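Local structure of putative endo-1,4-beta-xylanase (Bacteroides thetaiotaomicron VPI-5482, 5MSX) at residues Asn149-Ile157 and Ala165-His173; Thr193-Ile203 and Tyr215-Ala226. The protein is a family 43 glycoside hydrolase that probably cleaves O-glycosidic bonds in plant pectin, perhaps as an arabinofuranosidase. All blocks are in the same frame, centred on the assembly; numbering follows the deposited sequence. Where two conformers were deposited one is given.

Contact 1. Residues Asn149-Ile157 and Ala165-His173; sequences NPGGIDAEI and AYVFWGRRH
Trp169 sets its indole beside the Gly151-Gly152 backbone. Its CG sits between its own backbone N and carbonyl carbon (chi1 69°), which swings the ring toward the loop. CD1 of Trp169 comes to 3.9 Å from CA of Gly152, a close approach that the glycine allows. A water in the indole plane accepts from Trp169 NE1 at 2.8 Å and donates to Gly151 O. CB of His173 lies over the centre of one indole face, and the His173 ring is fixed by a bond from ND1 to Gly170 O.

Further along, the two segments form an antiparallel hairpin. Glu156 and Phe168 are a hydrogen-bonded pair: Phe168 N meets Glu156 O at 2.7 Å and 174°, and Glu156 N returns the bond to Phe168 O. Both side chains leave on the same face, with Glu156 CB 4.0 Å from Phe168 CB. Glu156 O also lies in the plane of the Phe168 ring, at its edge. Beyond CB, the Glu156 chain leads away, and its OE2 accepts from Phe204 N; the Phe168 ring stacks with that of Phe204. On the other face, CD1 of Ile157 touches CG2 of Val167 at 3.8 Å, and the two side chains cross obliquely. At the open end of the hairpin, where Ile153 precedes one strand and Gly170 follows the other, Gly170 N donates to Ile153 O at 2.9 Å.

This last bond fixes the backbone just before Asp154, whose OD2 accepts from Gly201 N. Asp154 is predicted to tune and orient the catalytic acid. The hairpin and the water-bridged tryptophan are consistent with a loop held in place to present it.

Contact 2. Residues Thr193-Ile203 and Tyr215-Ala226; sequences TPRKEYSEGPI and YTIGGDEKYQYA
Glu200, the predicted proton donor, meets Tyr223 and Thr216 across the contact. Its CG lies between the backbone N and the carbonyl carbon (chi1 66°), and the chain then extends to bring OE2 within 2.5 Å of Tyr223 OH, in a weak hydrogen bond. The carboxylate and ring planes are 43° apart. OE1 accepts from Tyr198 OH, which comes from above the carboxylate plane.

Thr216 holds the backbone behind this carboxylate. Its OG1 accepts from Glu200 N at 2.9 Å, and its N donates to Glu200 O. On either side of Glu200 along the chain, Ser199 OG donates to an in-plane lone pair of Thr216 O, and Tyr225 OH does the same to Gly201 O at 2.6 Å. Tyr225 OH also bonds Gly261 N. One water accepts from Thr216 OG1 and donates to the carbonyls of Tyr198 and Gly218.

Farther out, Thr193 CG2 makes a CH-pi contact over one face of Tyr215, 3.8 Å from the ring centroid. Ser199 OG lies at the ring edge. A serine in place of Tyr215 would probably leave the Thr193 methyl without its ring and open a gap beside Arg195 CB.

Both carboxylate oxygens of Glu200 thus face tyrosine hydroxyls, though the Tyr223 bond is weak, and its peptide is bonded at N and O. This is consistent with an oriented proton donor, the role predicted for Glu200.

From the N terminus, contact 1 comes first. It closes the short turn between strands 156-159 and 165-169, the first hairpin of a four-strand antiparallel sheet. The chain then runs through strands 173-177 and 187-190 into 193-203. Contact 2 closes the excursion through strand 203-207 and the start of 210-217, tying this loop to strands 210-217 and 224-230 of the next four-strand sheet. The two are in series, neither nested nor crossed. They touch directly: Arg171 N probably bonds Ser199 O, and Arg172 NE probably bonds Thr193 OG1. Asp154 packs on Glu200 CB. Two neighbouring sheets, probably successive blades of the five-bladed propeller known for family 43, are thereby joined at the predicted active site.

Contact 1. Residues Asn149-Ile157 and Ala165-His173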
# COMPACT_ATOMS: atom_id res chain seq x y z
N ASN C 149 -3.95 -27.01 3.86
CA ASN C 149 -3.96 -26.86 5.33
C ASN C 149 -3.34 -25.49 5.72
O ASN C 149 -2.15 -25.34 5.65
CB ASN C 149 -3.15 -28.00 5.99
CG ASN C 149 -3.03 -27.83 7.50
OD1 ASN C 149 -3.79 -27.09 8.10
ND2 ASN C 149 -2.05 -28.50 8.10
N PRO C 150 -4.16 -24.50 6.15
CA PRO C 150 -3.66 -23.20 6.51
C PRO C 150 -3.32 -23.06 8.03
O PRO C 150 -3.43 -21.96 8.59
CB PRO C 150 -4.85 -22.30 6.16
CG PRO C 150 -6.04 -23.12 6.52
CD PRO C 150 -5.63 -24.56 6.35
N GLY C 151 -2.92 -24.17 8.66
CA GLY C 151 -2.68 -24.20 10.09
C GLY C 151 -1.40 -23.47 10.46
O GLY C 151 -0.44 -23.49 9.72
N GLY C 152 -1.41 -22.85 11.63
CA GLY C 152 -0.24 -22.13 12.17
C GLY C 152 -0.76 -21.07 13.11
O GLY C 152 -1.88 -20.62 12.97
N ILE C 153 0.06 -20.69 14.09
CA ILE C 153 -0.35 -19.71 15.09
C ILE C 153 0.76 -18.69 15.39
O ILE C 153 1.92 -18.89 15.01
CB ILE C 153 -0.70 -20.41 16.42
CG1 ILE C 153 0.55 -21.10 17.00
CG2 ILE C 153 -1.83 -21.43 16.22
CD1 ILE C 153 0.33 -21.72 18.35
N ASP C 154 0.40 -17.66 16.16
CA ASP C 154 1.35 -16.74 16.78
C ASP C 154 2.11 -15.90 15.76
O ASP C 154 3.33 -15.96 15.71
CB ASP C 154 2.37 -17.50 17.66
CG ASP C 154 1.73 -18.18 18.86
OD1 ASP C 154 0.51 -18.03 19.06
OD2 ASP C 154 2.50 -18.81 19.65
N ALA C 155 1.39 -15.11 14.95
CA ALA C 155 2.04 -14.29 13.91
C ALA C 155 2.86 -13.15 14.52
O ALA C 155 2.45 -12.54 15.50
CB ALA C 155 1.05 -13.71 12.94
N GLU C 156 3.99 -12.89 13.89
CA GLU C 156 4.88 -11.77 14.22
C GLU C 156 5.32 -11.12 12.88
O GLU C 156 5.79 -11.82 11.97
CB GLU C 156 6.08 -12.33 14.99
CG GLU C 156 7.27 -11.43 15.22
CD GLU C 156 7.05 -10.41 16.34
OE1 GLU C 156 5.86 -10.21 16.72
OE2 GLU C 156 8.08 -9.81 16.80
N ILE C 157 5.15 -9.79 12.77
CA ILE C 157 5.44 -9.06 11.53
C ILE C 157 6.73 -8.25 11.64
O ILE C 157 7.00 -7.64 12.68
CB ILE C 157 4.26 -8.15 11.17
CG1 ILE C 157 2.94 -8.95 11.16
CG2 ILE C 157 4.43 -7.46 9.82
CD1 ILE C 157 2.79 -9.98 10.06
N ALA C 165 8.39 -6.60 3.76
CA ALA C 165 7.69 -7.13 4.92
C ALA C 165 7.83 -8.66 4.99
O ALA C 165 7.95 -9.33 3.96
CB ALA C 165 6.23 -6.70 4.90
N TYR C 166 7.80 -9.19 6.22
CA TYR C 166 7.93 -10.61 6.54
C TYR C 166 6.94 -10.99 7.63
O TYR C 166 6.65 -10.20 8.53
CB TYR C 166 9.34 -10.96 7.06
CG TYR C 166 10.48 -10.65 6.14
CD1 TYR C 166 11.04 -9.39 6.10
CD2 TYR C 166 11.00 -11.63 5.30
CE1 TYR C 166 12.07 -9.10 5.21
CE2 TYR C 166 12.04 -11.36 4.44
CZ TYR C 166 12.57 -10.09 4.39
OH TYR C 166 13.62 -9.84 3.54
N VAL C 167 6.43 -12.21 7.54
CA VAL C 167 5.59 -12.79 8.58
C VAL C 167 6.33 -13.99 9.16
O VAL C 167 6.80 -14.85 8.43
CB VAL C 167 4.15 -13.11 8.09
CG1 VAL C 167 4.12 -14.07 6.90
CG2 VAL C 167 3.32 -13.61 9.27
N PHE C 168 6.50 -13.98 10.48
CA PHE C 168 7.06 -15.08 11.26
C PHE C 168 5.93 -15.76 12.04
O PHE C 168 5.07 -15.09 12.56
CB PHE C 168 8.05 -14.53 12.29
CG PHE C 168 9.31 -13.99 11.70
CD1 PHE C 168 9.39 -12.66 11.30
CD2 PHE C 168 10.43 -14.80 11.55
CE1 PHE C 168 10.56 -12.16 10.75
CE2 PHE C 168 11.62 -14.30 11.00
CZ PHE C 168 11.67 -12.98 10.61
N TRP C 169 5.91 -17.08 12.11
CA TRP C 169 4.88 -17.74 12.91
C TRP C 169 5.42 -18.98 13.61
O TRP C 169 6.60 -19.24 13.54
CB TRP C 169 3.56 -17.96 12.12
CG TRP C 169 3.54 -18.96 11.00
CD1 TRP C 169 3.05 -20.26 11.06
CD2 TRP C 169 3.95 -18.74 9.64
NE1 TRP C 169 3.15 -20.85 9.81
CE2 TRP C 169 3.69 -19.94 8.92
CE3 TRP C 169 4.53 -17.66 8.96
CZ2 TRP C 169 4.01 -20.09 7.56
CZ3 TRP C 169 4.84 -17.81 7.60
CH2 TRP C 169 4.57 -19.02 6.91
N GLY C 170 4.58 -19.68 14.35
CA GLY C 170 5.05 -20.79 15.19
C GLY C 170 5.70 -21.90 14.41
O GLY C 170 5.53 -22.01 13.17
N ARG C 171 6.51 -22.69 15.12
CA ARG C 171 7.32 -23.78 14.58
C ARG C 171 8.39 -23.31 13.59
O ARG C 171 8.79 -24.02 12.64
CB ARG C 171 6.44 -24.91 14.04
CG ARG C 171 5.34 -25.33 15.02
CD ARG C 171 4.81 -26.74 14.71
NE ARG C 171 5.80 -27.78 15.06
CZ ARG C 171 5.58 -29.10 14.93
NH1 ARG C 171 4.42 -29.56 14.43
NH2 ARG C 171 6.53 -29.97 15.29
N ARG C 172 8.91 -22.12 13.88
CA ARG C 172 10.06 -21.56 13.20
C ARG C 172 9.82 -21.20 11.72
O ARG C 172 10.75 -21.15 10.92
CB ARG C 172 11.29 -22.48 13.39
CG ARG C 172 11.61 -22.89 14.83
CD ARG C 172 12.77 -23.88 14.83
NE ARG C 172 13.21 -24.25 16.17
CZ ARG C 172 12.54 -25.05 17.01
NH1 ARG C 172 11.35 -25.57 16.69
NH2 ARG C 172 13.05 -25.31 18.23
N HIS C 173 8.58 -20.88 11.39
CA HIS C 173 8.22 -20.54 10.03
C HIS C 173 8.42 -19.06 9.74
O HIS C 173 8.17 -18.21 10.60
CB HIS C 173 6.77 -20.92 9.74
CG HIS C 173 6.57 -22.40 9.59
ND1 HIS C 173 5.95 -23.18 10.54
CD2 HIS C 173 6.93 -23.24 8.59
CE1 HIS C 173 5.91 -24.43 10.13
NE2 HIS C 173 6.51 -24.50 8.96
O HOH W 1 2.14 -23.43 9.55

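Contact 2. Residues Thr193-Ile203 and Tyr215-Ala226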
# COMPACT_ATOMS: atom_id res chain seq x y z
N THR C 193 17.68 -23.66 14.19
CA THR C 193 18.09 -23.30 15.55
C THR C 193 18.77 -24.51 16.24
O THR C 193 18.46 -25.65 15.91
CB THR C 193 16.86 -22.85 16.40
OG1 THR C 193 15.97 -23.95 16.58
CG2 THR C 193 16.09 -21.67 15.75
N PRO C 194 19.66 -24.26 17.22
CA PRO C 194 20.29 -25.41 17.88
C PRO C 194 19.38 -26.16 18.87
O PRO C 194 19.66 -27.31 19.19
CB PRO C 194 21.48 -24.78 18.61
CG PRO C 194 21.09 -23.38 18.82
CD PRO C 194 20.32 -23.01 17.59
N ARG C 195 18.32 -25.51 19.35
CA ARG C 195 17.31 -26.19 20.18
C ARG C 195 16.12 -26.56 19.31
O ARG C 195 15.54 -25.69 18.66
CB ARG C 195 16.97 -25.30 21.38
CG ARG C 195 18.20 -25.19 22.27
CD ARG C 195 18.09 -24.16 23.34
NE ARG C 195 19.40 -23.78 23.88
CZ ARG C 195 20.16 -24.50 24.70
NH1 ARG C 195 19.78 -25.70 25.14
NH2 ARG C 195 21.32 -24.00 25.11
N LYS C 196 15.77 -27.84 19.31
CA LYS C 196 14.93 -28.46 18.25
C LYS C 196 13.45 -28.73 18.59
O LYS C 196 12.67 -29.12 17.71
CB LYS C 196 15.56 -29.80 17.81
CG LYS C 196 17.06 -29.79 17.54
CD LYS C 196 17.43 -28.92 16.36
CE LYS C 196 18.92 -28.97 16.07
NZ LYS C 196 19.25 -28.17 14.84
N GLU C 197 13.07 -28.54 19.85
CA GLU C 197 11.73 -28.94 20.30
C GLU C 197 10.64 -27.98 19.84
O GLU C 197 10.92 -26.93 19.25
CB GLU C 197 11.69 -29.16 21.82
CG GLU C 197 12.16 -28.01 22.72
CD GLU C 197 13.66 -28.04 23.00
OE1 GLU C 197 14.07 -28.09 24.19
OE2 GLU C 197 14.45 -28.02 22.04
N TYR C 198 9.39 -28.38 20.05
CA TYR C 198 8.25 -27.54 19.71
C TYR C 198 8.45 -26.07 20.13
O TYR C 198 8.75 -25.77 21.30
CB TYR C 198 6.97 -28.06 20.36
CG TYR C 198 5.80 -27.14 20.09
CD1 TYR C 198 5.29 -27.01 18.81
CD2 TYR C 198 5.26 -26.35 21.11
CE1 TYR C 198 4.25 -26.13 18.54
CE2 TYR C 198 4.23 -25.46 20.84
CZ TYR C 198 3.72 -25.37 19.56
OH TYR C 198 2.69 -24.50 19.32
N SER C 199 8.21 -25.16 19.18
CA SER C 199 8.39 -23.73 19.42
C SER C 199 7.23 -22.89 18.93
O SER C 199 6.59 -23.19 17.88
CB SER C 199 9.67 -23.26 18.71
OG SER C 199 9.78 -21.84 18.77
N GLU C 200 6.97 -21.82 19.67
CA GLU C 200 5.91 -20.87 19.29
C GLU C 200 6.31 -19.45 19.69
O GLU C 200 7.48 -19.20 19.95
CB GLU C 200 4.58 -21.32 19.90
CG GLU C 200 4.48 -21.29 21.41
CD GLU C 200 3.20 -21.97 21.95
OE1 GLU C 200 2.36 -22.44 21.14
OE2 GLU C 200 3.01 -22.02 23.20
N GLY C 201 5.37 -18.52 19.70
CA GLY C 201 5.63 -17.16 20.16
C GLY C 201 6.87 -16.46 19.61
O GLY C 201 7.61 -15.84 20.36
N PRO C 202 7.10 -16.54 18.29
CA PRO C 202 8.29 -15.84 17.75
C PRO C 202 8.29 -14.32 18.02
O PRO C 202 7.26 -13.70 18.03
CB PRO C 202 8.22 -16.13 16.24
CG PRO C 202 6.80 -16.51 15.98
CD PRO C 202 6.29 -17.17 17.22
N ILE C 203 9.46 -13.79 18.29
CA ILE C 203 9.71 -12.37 18.41
C ILE C 203 10.82 -12.10 17.45
O ILE C 203 11.78 -12.85 17.44
CB ILE C 203 10.17 -12.00 19.86
CG1 ILE C 203 9.02 -12.26 20.86
CG2 ILE C 203 10.74 -10.56 19.94
CD1 ILE C 203 9.47 -12.18 22.33
N TYR C 215 12.62 -17.39 19.98
CA TYR C 215 11.62 -18.43 19.83
C TYR C 215 11.44 -19.16 21.18
O TYR C 215 12.39 -19.32 21.94
CB TYR C 215 12.05 -19.37 18.70
CG TYR C 215 13.36 -20.10 18.93
CD1 TYR C 215 14.58 -19.49 18.67
CD2 TYR C 215 13.37 -21.41 19.41
CE1 TYR C 215 15.77 -20.15 18.92
CE2 TYR C 215 14.57 -22.08 19.64
CZ TYR C 215 15.76 -21.46 19.40
OH TYR C 215 16.93 -22.13 19.66
N THR C 216 10.22 -19.57 21.49
CA THR C 216 9.98 -20.34 22.73
C THR C 216 10.35 -21.79 22.57
O THR C 216 10.37 -22.33 21.45
CB THR C 216 8.51 -20.29 23.25
OG1 THR C 216 7.62 -21.08 22.42
CG2 THR C 216 8.05 -18.87 23.38
N ILE C 217 10.71 -22.36 23.71
CA ILE C 217 10.93 -23.78 23.92
C ILE C 217 10.13 -24.19 25.19
O ILE C 217 10.01 -23.39 26.12
CB ILE C 217 12.45 -24.01 24.10
CG1 ILE C 217 13.16 -23.87 22.75
CG2 ILE C 217 12.78 -25.33 24.74
CD1 ILE C 217 12.49 -24.60 21.60
N GLY C 218 9.61 -25.43 25.23
CA GLY C 218 8.83 -25.91 26.38
C GLY C 218 7.45 -25.31 26.45
O GLY C 218 6.94 -24.73 25.48
N GLY C 219 6.85 -25.44 27.61
CA GLY C 219 5.51 -24.93 27.89
C GLY C 219 5.28 -24.99 29.41
O GLY C 219 6.07 -25.61 30.12
N ASP C 220 4.23 -24.33 29.88
CA ASP C 220 3.90 -24.28 31.33
C ASP C 220 5.10 -23.75 32.09
O ASP C 220 5.73 -22.80 31.61
CB ASP C 220 3.39 -25.66 31.83
CG ASP C 220 2.22 -26.18 31.00
OD1 ASP C 220 1.25 -25.43 30.78
OD2 ASP C 220 2.28 -27.32 30.51
N GLU C 221 5.47 -24.36 33.23
CA GLU C 221 6.60 -23.90 34.02
C GLU C 221 7.90 -24.06 33.28
O GLU C 221 8.85 -23.36 33.61
CB GLU C 221 6.76 -24.66 35.37
CG GLU C 221 5.55 -24.64 36.27
CD GLU C 221 4.69 -25.89 36.13
OE1 GLU C 221 4.39 -26.30 34.97
OE2 GLU C 221 4.28 -26.47 37.18
N LYS C 222 7.96 -24.98 32.29
CA LYS C 222 9.22 -25.15 31.51
C LYS C 222 9.40 -24.20 30.32
O LYS C 222 10.37 -24.31 29.61
CB LYS C 222 9.40 -26.60 31.05
CG LYS C 222 9.39 -27.63 32.16
CD LYS C 222 10.65 -27.59 33.01
CE LYS C 222 10.48 -28.43 34.28
NZ LYS C 222 11.76 -28.52 35.06
N TYR C 223 8.49 -23.26 30.10
CA TYR C 223 8.63 -22.24 29.05
C TYR C 223 9.98 -21.52 29.18
O TYR C 223 10.39 -21.14 30.29
CB TYR C 223 7.52 -21.21 29.18
CG TYR C 223 6.51 -21.08 28.07
CD1 TYR C 223 6.89 -21.19 26.72
CD2 TYR C 223 5.20 -20.71 28.35
CE1 TYR C 223 5.97 -20.99 25.70
CE2 TYR C 223 4.27 -20.48 27.32
CZ TYR C 223 4.68 -20.62 26.00
OH TYR C 223 3.83 -20.40 24.96
N GLN C 224 10.71 -21.42 28.06
CA GLN C 224 11.92 -20.63 27.94
C GLN C 224 11.91 -19.89 26.59
O GLN C 224 11.24 -20.32 25.63
CB GLN C 224 13.16 -21.49 28.00
CG GLN C 224 13.29 -22.35 29.25
CD GLN C 224 14.46 -23.32 29.16
OE1 GLN C 224 14.50 -24.16 28.31
NE2 GLN C 224 15.42 -23.17 30.03
N TYR C 225 12.64 -18.79 26.54
CA TYR C 225 12.99 -18.17 25.25
C TYR C 225 14.45 -18.45 24.98
O TYR C 225 15.33 -18.30 25.85
CB TYR C 225 12.69 -16.66 25.22
CG TYR C 225 11.38 -16.25 24.62
CD1 TYR C 225 11.19 -16.26 23.25
CD2 TYR C 225 10.29 -15.85 25.43
CE1 TYR C 225 9.98 -15.87 22.67
CE2 TYR C 225 9.07 -15.47 24.86
CZ TYR C 225 8.93 -15.47 23.47
OH TYR C 225 7.73 -15.10 22.87
N ALA C 226 14.70 -18.84 23.73
CA ALA C 226 16.03 -18.95 23.16
C ALA C 226 16.10 -18.04 21.95
O ALA C 226 15.08 -17.44 21.55
CB ALA C 226 16.31 -20.39 22.79
O HOH W 2 7.28 -23.69 23.09
O HOH W 3 8.80 -27.40 23.40